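Long-range contacts in DNA gyrase, B subunit, truncated (Myxococcus xanthus, PDB 3CWV), which probably catalyses the ATP-dependent breakage, passage and rejoining of double-stranded DNA as the B subunit of a type II topoisomerase: residues A[114-119]-A[151-156]; A[275-280]-A[291-296]; A[169-174]-A[192-197]. All coordinates share one frame; numbering follows the deposited sequence.

Overall arrangement
Contacts 1 and 3 belong to the large eight-stranded sheet of the N-terminal, GHKL-type ATPase domain expected of a GyrB protein, and contact 2 to the helical side of the second, transducer-like domain. Contact 1 joins two neighbouring strands inside that sheet; contact 3 packs the start of helix 171-184, the next helix after strand 151-159, on strand 189-194 farther across it. Their centres are about 22 Å apart and their nearest atoms about 7 Å, without touching. Contact 2 lies on the opposite side of the chain's centre from contact 1, about 49 Å between centres, and about 40 Å, again between centres, from contact 3. No nucleotide is part of these contacts.

Contact 1. Residues A[114-119]-A[151-156]; sequences VDIWAD and RGVRVH
Two antiparallel strands in the middle of the large mixed sheet of the GHKL-type ATPase domain, 109-118 and 151-159, meet here, with Asp115 paired to Arg154 and Trp117 to Gly152 as hydrogen-bonded pairs. Strand 121-128 continues the sheet beyond 114-118, and strand 64-70 beyond 151-156. Asp115 N gives to Arg154 O and Arg154 N to Asp115 O, each at 2.9 Å. Two residues on, Trp117 N reaches Gly152 O at 2.9 Å, and Gly152 N returns a bond to Trp117 O.

Val114, Ile116, Val153 and Val155 share one face, where helix 75-82 lays Leu78 against Val114, Ile116 and Val153. Val114 and Val155 run side by side, their CG2 methyls 4.2 Å apart. Val153 CG2 touches both Val114 CG1 and Ile116 CG1.

The other face carries Asp115, Trp117 and Arg154. Trp117 lies beside Arg154; the edge of its six-membered ring runs alongside Gly152, CE3 3.7 Å from Gly152 O, and reaches on to Arg154, where Trp117 CZ3 is 3.8 Å from Arg154 CB. Its NE1 is bonded to Glu143 O. At the carboxylate of Asp115, Arg124 makes a salt bridge to OD1, to which Gln122 also bonds, and Gln113 bonds to OD2. Arg154 NH2 stays 4.6 Å from Asp115 OD2 and is linked to it by water: one molecule lies 2.6 Å from Asp115 OD2 and accepts from Arg154 NH2 at 3.2 Å.

Contact 2. Residues A[275-280]-A[291-296]; sequences ALRGAL and FPWARV
Arg277, on helix 267-284, bends round the carbonyl of Phe291 just ahead of the short helix 293-296, whose N-cap is Pro292. From CB, which only skirts Phe291 O, the chain goes on to CG, 3.3 Å from that oxygen and 4.0 Å from Trp293 CE3 at the edge of the indole. CD stays equally near the oxygen and comes up to the backbone N of Trp293. A bend about the CG-CD bond (chi3 60°) then folds the chain so that NE lies 2.6 Å from Phe291 O; the bond is weak, because its N-H...O angle is only 119°. Beyond it the guanidinium lays one face over Pro292 CA, which is offset toward the rim, while NH2 finds its stronger partner in Arg288 O. The head is thus tied to two backbone carbonyls of the connection that leads from one helix to the other.

Leu276, just before Arg277, and Leu280, about a turn after it, complete the apolar part. Leu280 CB stands over the centre of the Phe291 ring, 3.9 Å from its centroid and 6° off the normal, a CH-pi contact; CD1 of the same leucine meets Val296 CG2 tip to tip. Leu276 brings CD2 to the edge of the indole at Trp293 CZ3, the two side chains at about a right angle, and to Val296 CG1, both at 3.8 Å.

Here helix 267-284 packs on the segment that leads into the short helix 293-296, and on that helix itself. Leu276 also touches Leu243 and Trp245 of strand 237-245, and Val296 O accepts from Trp245 NE1. Ala275 and Ala279 pack on helix 328-345, so helix 267-284 lies between helix 328-345 and helix 293-296.

Contact 3. Residues A[169-174]-A[192-197]; sequences FDRARL and FADLQR
Arg171 and Leu174, in the first turn of helix 171-184, meet the far end of the Phe192 ring, which rises from strand 189-194. Arg171 CG meets the edge of that ring in its plane, 3.7 Å from Phe192 CZ, and Leu174 CB lies 3.8 Å from Phe192 CE1. Phe192 gets there because its CG is anti to the backbone N (chi1 -179°), which carries the ring out toward the helix.

Past CG the arginine leaves the aromatic. Its chain is bent at chi2 and chi3, and the guanidinium stands 77° from the plane of the ring. Asp194 runs across it: OD2 is 3.7 Å from Arg171 CG, while OD1 remains 4.0 Å from Arg171 NE, too far for a salt bridge. Water makes the polar link instead, accepting from Arg171 NH1 at 2.7 Å and donating to Asp194 OD1 at 2.9 Å; a weak bond from Gln196 N reaches the same molecule. Gln196 OE1 also comes near Arg171 NH1, but at a poor angle for a bond.

Farther out, the helix start is set by Asp170 at the N-cap. Its OD1 accepts from Arg173 N at 3.2 Å, met from above the carboxylate plane, and its OD2 makes a salt bridge, whose hydrogen bond is weak, with Arg173 NH2, which also pairs with Glu28. Phe169 packs on Leu31 and Val35 of helix 28-47 and meets His32 edge to face. On the sheet side, Phe192 touches Leu56 and Val58 of strand 53-58.

An N-capped helix packed through apolar side chains on one face of a mixed sheet is what a two-layer alpha/beta sandwich is built from, consistent with the GHKL-type ATPase domain of the GyrB family.

Contact 1. Residues A[114-119]-A[151-156]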
# COMPACT_ATOMS: atom_id res chain seq x y z
N VAL A 114 -14.58 17.60 -2.22
CA VAL A 114 -14.76 16.34 -1.55
C VAL A 114 -16.28 16.04 -1.49
O VAL A 114 -17.04 16.89 -1.08
CB VAL A 114 -14.18 16.42 -0.12
CG1 VAL A 114 -14.50 15.17 0.70
CG2 VAL A 114 -12.64 16.61 -0.17
N ASP A 115 -16.67 14.84 -1.87
CA ASP A 115 -18.08 14.42 -1.79
C ASP A 115 -18.19 13.24 -0.86
O ASP A 115 -17.36 12.34 -0.88
CB ASP A 115 -18.60 14.02 -3.16
CG ASP A 115 -18.73 15.20 -4.11
OD1 ASP A 115 -19.78 15.88 -4.05
OD2 ASP A 115 -17.82 15.44 -4.96
N ILE A 116 -19.21 13.25 0.00
CA ILE A 116 -19.40 12.16 0.94
C ILE A 116 -20.86 11.72 0.76
O ILE A 116 -21.76 12.56 0.79
CB ILE A 116 -19.17 12.59 2.44
CG1 ILE A 116 -17.84 13.33 2.65
CG2 ILE A 116 -19.25 11.38 3.37
CD1 ILE A 116 -18.01 14.86 2.75
N TRP A 117 -21.06 10.43 0.54
CA TRP A 117 -22.41 9.87 0.37
C TRP A 117 -22.66 9.03 1.62
O TRP A 117 -21.80 8.26 2.02
CB TRP A 117 -22.50 8.95 -0.86
CG TRP A 117 -22.46 9.62 -2.23
CD1 TRP A 117 -23.52 9.94 -3.02
CD2 TRP A 117 -21.28 10.00 -2.96
NE1 TRP A 117 -23.07 10.51 -4.20
CE2 TRP A 117 -21.70 10.55 -4.19
CE3 TRP A 117 -19.91 9.93 -2.69
CZ2 TRP A 117 -20.81 11.04 -5.14
CZ3 TRP A 117 -19.01 10.41 -3.64
CH2 TRP A 117 -19.46 10.94 -4.86
N ALA A 118 -23.84 9.19 2.22
CA ALA A 118 -24.23 8.39 3.40
C ALA A 118 -25.74 8.58 3.62
O ALA A 118 -26.25 9.66 3.39
CB ALA A 118 -23.48 8.82 4.63
N ASP A 119 -26.44 7.52 4.02
CA ASP A 119 -27.87 7.64 4.39
C ASP A 119 -28.76 8.18 3.29
O ASP A 119 -29.66 8.98 3.54
CB ASP A 119 -28.03 8.54 5.61
CG ASP A 119 -27.21 8.06 6.79
OD1 ASP A 119 -27.34 6.86 7.14
OD2 ASP A 119 -26.44 8.88 7.36
N ARG A 151 -21.99 3.70 1.90
CA ARG A 151 -21.39 5.01 2.01
C ARG A 151 -20.19 5.08 1.06
O ARG A 151 -19.70 4.06 0.56
CB ARG A 151 -20.88 5.28 3.43
CG ARG A 151 -21.91 5.12 4.52
CD ARG A 151 -21.49 5.88 5.74
NE ARG A 151 -22.28 5.42 6.88
CZ ARG A 151 -22.12 5.86 8.12
NH1 ARG A 151 -21.19 6.77 8.38
NH2 ARG A 151 -22.87 5.36 9.09
N GLY A 152 -19.72 6.30 0.82
CA GLY A 152 -18.51 6.47 0.01
C GLY A 152 -18.00 7.88 0.12
O GLY A 152 -18.70 8.77 0.59
N VAL A 153 -16.76 8.07 -0.33
CA VAL A 153 -16.15 9.38 -0.28
C VAL A 153 -15.28 9.54 -1.55
O VAL A 153 -14.59 8.60 -1.95
CB VAL A 153 -15.33 9.59 1.02
CG1 VAL A 153 -14.44 8.38 1.30
CG2 VAL A 153 -14.53 10.90 0.97
N ARG A 154 -15.40 10.69 -2.19
CA ARG A 154 -14.54 11.05 -3.32
C ARG A 154 -13.74 12.31 -2.99
O ARG A 154 -14.29 13.29 -2.51
CB ARG A 154 -15.39 11.29 -4.57
CG ARG A 154 -14.60 11.66 -5.85
CD ARG A 154 -15.65 12.08 -6.93
NE ARG A 154 -15.07 12.13 -8.27
CZ ARG A 154 -14.79 13.25 -8.95
NH1 ARG A 154 -14.29 13.16 -10.18
NH2 ARG A 154 -15.03 14.45 -8.43
N VAL A 155 -12.44 12.29 -3.28
CA VAL A 155 -11.61 13.47 -3.07
C VAL A 155 -11.05 13.79 -4.45
O VAL A 155 -10.41 12.95 -5.05
CB VAL A 155 -10.43 13.17 -2.13
CG1 VAL A 155 -9.48 14.39 -2.05
CG2 VAL A 155 -10.93 12.86 -0.73
N HIS A 156 -11.36 14.96 -4.97
CA HIS A 156 -10.90 15.36 -6.32
C HIS A 156 -10.05 16.59 -6.08
O HIS A 156 -10.50 17.50 -5.42
CB HIS A 156 -12.08 15.73 -7.20
CG HIS A 156 -11.68 16.38 -8.50
ND1 HIS A 156 -11.55 17.74 -8.65
CD2 HIS A 156 -11.34 15.83 -9.69
CE1 HIS A 156 -11.20 18.01 -9.90
NE2 HIS A 156 -11.07 16.86 -10.55
O HOH W 1 -15.31 14.90 -5.32

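Contact 2. Residues A[275-280]-A[291-296]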
# COMPACT_ATOMS: atom_id res chain seq x y z
N ALA A 275 14.17 -18.46 8.45
CA ALA A 275 13.33 -19.66 8.50
C ALA A 275 13.61 -20.60 7.32
O ALA A 275 13.69 -21.81 7.51
CB ALA A 275 11.84 -19.27 8.55
N LEU A 276 13.77 -20.03 6.12
CA LEU A 276 14.01 -20.84 4.91
C LEU A 276 15.43 -21.44 4.88
O LEU A 276 15.60 -22.64 4.63
CB LEU A 276 13.79 -20.00 3.64
CG LEU A 276 14.00 -20.68 2.27
CD1 LEU A 276 13.20 -21.98 2.11
CD2 LEU A 276 13.67 -19.72 1.15
N ARG A 277 16.43 -20.60 5.11
CA ARG A 277 17.82 -21.06 5.19
C ARG A 277 17.98 -22.15 6.25
O ARG A 277 18.79 -23.06 6.08
CB ARG A 277 18.75 -19.90 5.51
CG ARG A 277 19.02 -18.97 4.35
CD ARG A 277 20.01 -17.90 4.77
NE ARG A 277 21.26 -18.52 5.19
CZ ARG A 277 22.23 -17.89 5.85
NH1 ARG A 277 22.11 -16.61 6.15
NH2 ARG A 277 23.33 -18.55 6.19
N GLY A 278 17.21 -22.04 7.33
CA GLY A 278 17.21 -22.99 8.42
C GLY A 278 16.49 -24.30 8.13
O GLY A 278 16.87 -25.36 8.64
N ALA A 279 15.42 -24.22 7.33
CA ALA A 279 14.68 -25.39 6.90
C ALA A 279 15.56 -26.20 5.96
O ALA A 279 15.63 -27.41 6.08
CB ALA A 279 13.38 -24.98 6.21
N LEU A 280 16.24 -25.51 5.05
CA LEU A 280 17.15 -26.17 4.12
C LEU A 280 18.32 -26.83 4.84
O LEU A 280 18.61 -28.00 4.60
CB LEU A 280 17.66 -25.19 3.06
CG LEU A 280 16.56 -24.64 2.14
CD1 LEU A 280 17.15 -23.61 1.23
CD2 LEU A 280 15.90 -25.75 1.34
N PHE A 291 23.92 -22.69 3.23
CA PHE A 291 22.90 -22.08 2.39
C PHE A 291 22.86 -20.56 2.52
O PHE A 291 21.94 -20.02 3.12
CB PHE A 291 21.53 -22.69 2.70
CG PHE A 291 21.45 -24.14 2.35
CD1 PHE A 291 21.17 -24.54 1.05
CD2 PHE A 291 21.66 -25.12 3.32
CE1 PHE A 291 21.11 -25.89 0.71
CE2 PHE A 291 21.60 -26.48 2.98
CZ PHE A 291 21.33 -26.86 1.68
N PRO A 292 23.85 -19.86 1.92
CA PRO A 292 23.82 -18.41 2.00
C PRO A 292 22.63 -17.91 1.20
O PRO A 292 22.18 -18.59 0.27
CB PRO A 292 25.13 -17.99 1.33
CG PRO A 292 25.47 -19.10 0.43
CD PRO A 292 25.00 -20.34 1.14
N TRP A 293 22.11 -16.74 1.56
CA TRP A 293 20.89 -16.24 0.94
C TRP A 293 21.08 -15.98 -0.55
O TRP A 293 20.18 -16.26 -1.35
CB TRP A 293 20.34 -14.99 1.65
CG TRP A 293 19.08 -14.56 1.01
CD1 TRP A 293 18.89 -13.47 0.20
CD2 TRP A 293 17.83 -15.26 1.03
NE1 TRP A 293 17.60 -13.43 -0.26
CE2 TRP A 293 16.92 -14.52 0.23
CE3 TRP A 293 17.39 -16.44 1.65
CZ2 TRP A 293 15.60 -14.92 0.05
CZ3 TRP A 293 16.07 -16.83 1.47
CH2 TRP A 293 15.19 -16.07 0.67
N ALA A 294 22.25 -15.47 -0.93
CA ALA A 294 22.58 -15.21 -2.33
C ALA A 294 22.41 -16.45 -3.22
O ALA A 294 22.04 -16.33 -4.39
CB ALA A 294 23.99 -14.66 -2.45
N ARG A 295 22.69 -17.63 -2.67
CA ARG A 295 22.53 -18.89 -3.40
C ARG A 295 21.07 -19.32 -3.40
O ARG A 295 20.48 -19.57 -4.45
CB ARG A 295 23.43 -19.99 -2.80
CG ARG A 295 24.86 -20.00 -3.34
N VAL A 296 20.49 -19.40 -2.20
CA VAL A 296 19.09 -19.79 -2.04
C VAL A 296 18.17 -18.94 -2.92
O VAL A 296 17.21 -19.47 -3.50
CB VAL A 296 18.64 -19.70 -0.57
CG1 VAL A 296 17.15 -20.02 -0.42
CG2 VAL A 296 19.45 -20.65 0.28

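Contact 3. Residues A[169-174]-A[192-197]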
# COMPACT_ATOMS: atom_id res chain seq x y z
N PHE A 169 1.16 13.83 -14.51
CA PHE A 169 1.30 12.52 -13.87
C PHE A 169 1.72 11.44 -14.84
O PHE A 169 1.24 11.40 -15.97
CB PHE A 169 -0.01 12.12 -13.20
CG PHE A 169 -0.36 12.97 -12.03
CD1 PHE A 169 0.33 12.82 -10.82
CD2 PHE A 169 -1.34 13.95 -12.14
CE1 PHE A 169 0.01 13.62 -9.73
CE2 PHE A 169 -1.65 14.75 -11.05
CZ PHE A 169 -0.97 14.59 -9.84
N ASP A 170 2.61 10.56 -14.39
CA ASP A 170 3.01 9.37 -15.12
C ASP A 170 1.90 8.32 -14.88
O ASP A 170 1.84 7.72 -13.80
CB ASP A 170 4.35 8.88 -14.55
CG ASP A 170 4.92 7.68 -15.30
OD1 ASP A 170 4.16 6.84 -15.83
OD2 ASP A 170 6.16 7.57 -15.35
N ARG A 171 1.01 8.14 -15.86
CA ARG A 171 -0.09 7.17 -15.75
C ARG A 171 0.36 5.75 -15.45
O ARG A 171 -0.29 5.03 -14.67
CB ARG A 171 -0.94 7.14 -17.02
CG ARG A 171 -2.20 7.93 -16.96
CD ARG A 171 -1.91 9.38 -17.06
NE ARG A 171 -3.00 10.09 -17.72
CZ ARG A 171 -3.00 11.41 -17.94
NH1 ARG A 171 -4.04 11.97 -18.55
NH2 ARG A 171 -1.97 12.15 -17.54
N ALA A 172 1.47 5.35 -16.07
CA ALA A 172 2.02 4.00 -15.87
C ALA A 172 2.42 3.73 -14.43
O ALA A 172 2.16 2.64 -13.90
CB ALA A 172 3.22 3.76 -16.82
N ARG A 173 3.10 4.68 -13.79
CA ARG A 173 3.50 4.44 -12.40
C ARG A 173 2.32 4.48 -11.42
O ARG A 173 2.30 3.73 -10.44
CB ARG A 173 4.66 5.35 -11.96
CG ARG A 173 4.29 6.56 -11.20
CD ARG A 173 5.54 7.25 -10.69
NE ARG A 173 6.39 7.65 -11.81
CZ ARG A 173 7.28 8.63 -11.77
NH1 ARG A 173 7.47 9.32 -10.64
NH2 ARG A 173 7.98 8.94 -12.85
N LEU A 174 1.33 5.33 -11.68
CA LEU A 174 0.08 5.33 -10.91
C LEU A 174 -0.69 4.01 -11.05
O LEU A 174 -1.13 3.45 -10.04
CB LEU A 174 -0.80 6.55 -11.26
CG LEU A 174 -0.22 7.94 -10.94
CD1 LEU A 174 -1.30 8.96 -11.22
CD2 LEU A 174 0.32 8.07 -9.48
N PHE A 192 -8.14 1.83 -11.97
CA PHE A 192 -7.48 3.02 -12.47
C PHE A 192 -8.21 3.47 -13.74
O PHE A 192 -8.29 2.72 -14.69
CB PHE A 192 -6.01 2.70 -12.73
CG PHE A 192 -5.25 3.87 -13.24
CD1 PHE A 192 -4.95 4.93 -12.38
CD2 PHE A 192 -4.82 3.91 -14.57
CE1 PHE A 192 -4.24 6.05 -12.85
CE2 PHE A 192 -4.11 5.03 -15.04
CZ PHE A 192 -3.81 6.09 -14.18
N ALA A 193 -8.77 4.68 -13.74
CA ALA A 193 -9.54 5.19 -14.87
C ALA A 193 -8.76 6.27 -15.59
O ALA A 193 -8.50 7.35 -15.05
CB ALA A 193 -10.88 5.72 -14.41
N ASP A 194 -8.36 5.93 -16.81
CA ASP A 194 -7.62 6.80 -17.70
C ASP A 194 -8.67 7.44 -18.62
O ASP A 194 -8.97 6.92 -19.70
CB ASP A 194 -6.67 5.91 -18.50
CG ASP A 194 -5.55 6.68 -19.17
OD1 ASP A 194 -5.76 7.85 -19.56
OD2 ASP A 194 -4.46 6.08 -19.30
N LEU A 195 -9.27 8.53 -18.17
CA LEU A 195 -10.41 9.14 -18.86
C LEU A 195 -10.14 9.51 -20.33
O LEU A 195 -11.02 9.39 -21.19
CB LEU A 195 -10.87 10.39 -18.10
CG LEU A 195 -11.37 10.12 -16.68
CD1 LEU A 195 -11.98 11.39 -16.08
CD2 LEU A 195 -12.39 8.98 -16.69
N GLN A 196 -8.93 9.95 -20.59
CA GLN A 196 -8.50 10.29 -21.95
C GLN A 196 -8.60 9.09 -22.90
O GLN A 196 -9.20 9.20 -23.98
CB GLN A 196 -7.06 10.85 -21.92
CG GLN A 196 -6.94 12.23 -21.34
CD GLN A 196 -5.79 13.01 -21.95
OE1 GLN A 196 -4.64 12.85 -21.56
NE2 GLN A 196 -6.11 13.87 -22.93
N ARG A 197 -8.04 7.96 -22.49
CA ARG A 197 -8.01 6.76 -23.33
C ARG A 197 -9.34 6.02 -23.42
O ARG A 197 -9.45 5.02 -24.13
CB ARG A 197 -6.94 5.79 -22.82
CG ARG A 197 -5.53 6.34 -22.80
CD ARG A 197 -4.54 5.25 -22.41
NE ARG A 197 -4.66 4.06 -23.23
CZ ARG A 197 -3.92 3.82 -24.32
NH1 ARG A 197 -3.01 4.71 -24.71
NH2 ARG A 197 -4.10 2.70 -25.02
O HOH W 2 -6.36 10.50 -18.52